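Local coordinates for protein ketol-acid reductoisomerase (uncultured archaeon GZfos26G2, PDB 4XDY) that converts acetolactate to dihydroxy-isovalerate by a magnesium-dependent methyl migration and an NADH-linked reduction, a step in the biosynthesis of branched-chain amino acids, at residues T18-G23 with D72-K77. Residues are numbered along the deposited sequence; the frame is centred on the assembly and turned at random.
Sequences TIAVMG and DKAAEK
The peptide group joining A74 to A75 is approached over one face by two methyl groups of the strand: M22 CE stands almost directly above the amide nitrogen, 3.4 Å from A75 N, and A20 CB sits on the same face, just beyond the oxygen, 3.3 Å from A74 O. The opposite face is turned into the helix, where K77 N gives A74 O a weak hydrogen bond. Flanking the peptide, the methyls of the two alanines hold the thioether: M22 CE lies 3.6 Å from A75 CB, and M22 SD lies 3.9 Å from A74 CB. M22 gets there by a bend at chi2 (-57°), which swings its end from the strand towards the helix. Further along, T18 CG2 lies to one face of the K77 carbonyl and beyond its oxygen, 3.8 Å from K77 O, while T18 OG1 is hydrogen-bonded to N41 and the K77 ammonium forms a salt bridge with E67. A20 CA and A74 CA are 5.7 Å apart, and the axes of strand 18-22 and helix 72-77 approach to 7.6 Å, consistent with small residues letting a helix settle closely on a sheet. These axes run nearly antiparallel, at 155°. Within the Rossmann domain, strand 18-22 lies between parallel strands 41-50 and 80-83 and leads to G23 at the bound dinucleotide; helix 71-77 lies along it, the helix of a beta-alpha-beta crossover from strand 67-70, beyond 41-50, to strand 80-83.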
loop_
_atom_site.group_PDB
_atom_site.type_symbol
_atom_site.label_atom_id
_atom_site.label_comp_id
_atom_site.label_asym_id
_atom_site.label_seq_id
_atom_site.Cartn_x
_atom_site.Cartn_y
_atom_site.Cartn_z
ATOM N N THR A 18 -1.239 27.108 25.084
ATOM C CA THR A 18 -1.248 25.724 25.540
ATOM C C THR A 18 -2.371 24.969 24.777
ATOM O O THR A 18 -3.519 25.446 24.693
ATOM C CB THR A 18 -1.536 25.714 27.040
ATOM O OG1 THR A 18 -0.405 26.324 27.685
ATOM C CG2 THR A 18 -1.731 24.276 27.561
ATOM N N ILE A 19 -1.988 23.826 24.270
ATOM C CA ILE A 19 -2.934 22.910 23.599
ATOM C C ILE A 19 -3.260 21.765 24.568
ATOM O O ILE A 19 -2.327 21.004 24.982
ATOM C CB ILE A 19 -2.311 22.253 22.341
ATOM C CG1 ILE A 19 -1.514 23.230 21.454
ATOM C CG2 ILE A 19 -3.400 21.399 21.600
ATOM C CD1 ILE A 19 -2.336 24.330 20.973
ATOM N N ALA A 20 -4.526 21.643 24.892
ATOM C CA ALA A 20 -5.048 20.511 25.658
ATOM C C ALA A 20 -5.517 19.442 24.677
ATOM O O ALA A 20 -6.498 19.650 23.979
ATOM C CB ALA A 20 -6.186 20.944 26.534
ATOM N N VAL A 21 -4.777 18.359 24.617
ATOM C CA VAL A 21 -5.125 17.219 23.720
ATOM C C VAL A 21 -5.960 16.244 24.519
ATOM O O VAL A 21 -5.441 15.648 25.471
ATOM C CB VAL A 21 -3.889 16.561 23.140
ATOM C CG1 VAL A 21 -4.253 15.261 22.397
ATOM C CG2 VAL A 21 -3.142 17.526 22.200
ATOM N N MET A 22 -7.244 16.132 24.160
ATOM C CA MET A 22 -8.171 15.224 24.801
ATOM C C MET A 22 -8.147 13.853 24.099
ATOM O O MET A 22 -8.569 13.738 22.969
ATOM C CB MET A 22 -9.565 15.774 24.804
ATOM C CG MET A 22 -9.702 17.261 25.206
ATOM S SD MET A 22 -8.980 17.482 26.850
ATOM C CE MET A 22 -9.826 18.992 27.299
ATOM N N GLY A 23 -7.768 12.820 24.828
ATOM C CA GLY A 23 -7.561 11.477 24.256
ATOM C C GLY A 23 -6.205 11.209 23.762
ATOM O O GLY A 23 -5.783 11.805 22.782
ATOM N N ASP A 72 -11.819 17.613 32.330
ATOM C CA ASP A 72 -12.258 18.932 32.808
ATOM C C ASP A 72 -11.121 19.914 33.189
ATOM O O ASP A 72 -11.135 21.085 32.759
ATOM C CB ASP A 72 -13.321 18.827 33.869
ATOM C CG ASP A 72 -12.823 18.227 35.179
ATOM O OD1 ASP A 72 -11.675 17.737 35.290
ATOM O OD2 ASP A 72 -13.654 18.282 36.097
ATOM N N LYS A 73 -10.125 19.438 33.907
ATOM C CA LYS A 73 -8.963 20.300 34.263
ATOM C C LYS A 73 -8.098 20.609 33.053
ATOM O O LYS A 73 -7.491 21.650 32.956
ATOM C CB LYS A 73 -8.022 19.634 35.303
ATOM C CG LYS A 73 -8.620 19.163 36.627
ATOM C CD LYS A 73 -9.674 20.116 37.126
ATOM C CE LYS A 73 -10.031 19.807 38.583
ATOM N NZ LYS A 73 -10.734 21.003 39.110
ATOM N N ALA A 74 -7.990 19.672 32.130
ATOM C CA ALA A 74 -7.249 19.925 30.915
ATOM C C ALA A 74 -7.918 20.997 30.072
ATOM O O ALA A 74 -7.230 21.842 29.493
ATOM C CB ALA A 74 -7.088 18.629 30.119
ATOM N N ALA A 75 -9.231 20.994 30.019
ATOM C CA ALA A 75 -9.970 21.938 29.222
ATOM C C ALA A 75 -9.815 23.356 29.807
ATOM O O ALA A 75 -9.797 24.330 29.095
ATOM C CB ALA A 75 -11.410 21.621 29.205
ATOM N N GLU A 76 -9.779 23.415 31.124
ATOM C CA GLU A 76 -9.538 24.673 31.851
ATOM C C GLU A 76 -8.200 25.268 31.461
ATOM O O GLU A 76 -8.110 26.444 31.162
ATOM C CB GLU A 76 -9.614 24.406 33.383
ATOM C CG GLU A 76 -9.772 25.668 34.208
ATOM C CD GLU A 76 -10.324 25.417 35.609
ATOM O OE1 GLU A 76 -10.622 24.252 36.012
ATOM O OE2 GLU A 76 -10.477 26.434 36.300
ATOM N N LYS A 77 -7.180 24.453 31.350
ATOM C CA LYS A 77 -5.887 24.907 31.122
ATOM C C LYS A 77 -5.590 25.213 29.631
ATOM O O LYS A 77 -4.683 25.958 29.281
ATOM C CB LYS A 77 -4.981 23.816 31.656
ATOM C CG LYS A 77 -3.540 24.150 31.516
ATOM C CD LYS A 77 -2.646 23.504 32.562
ATOM C CE LYS A 77 -1.209 23.925 32.197
ATOM N NZ LYS A 77 -0.245 23.622 33.267
#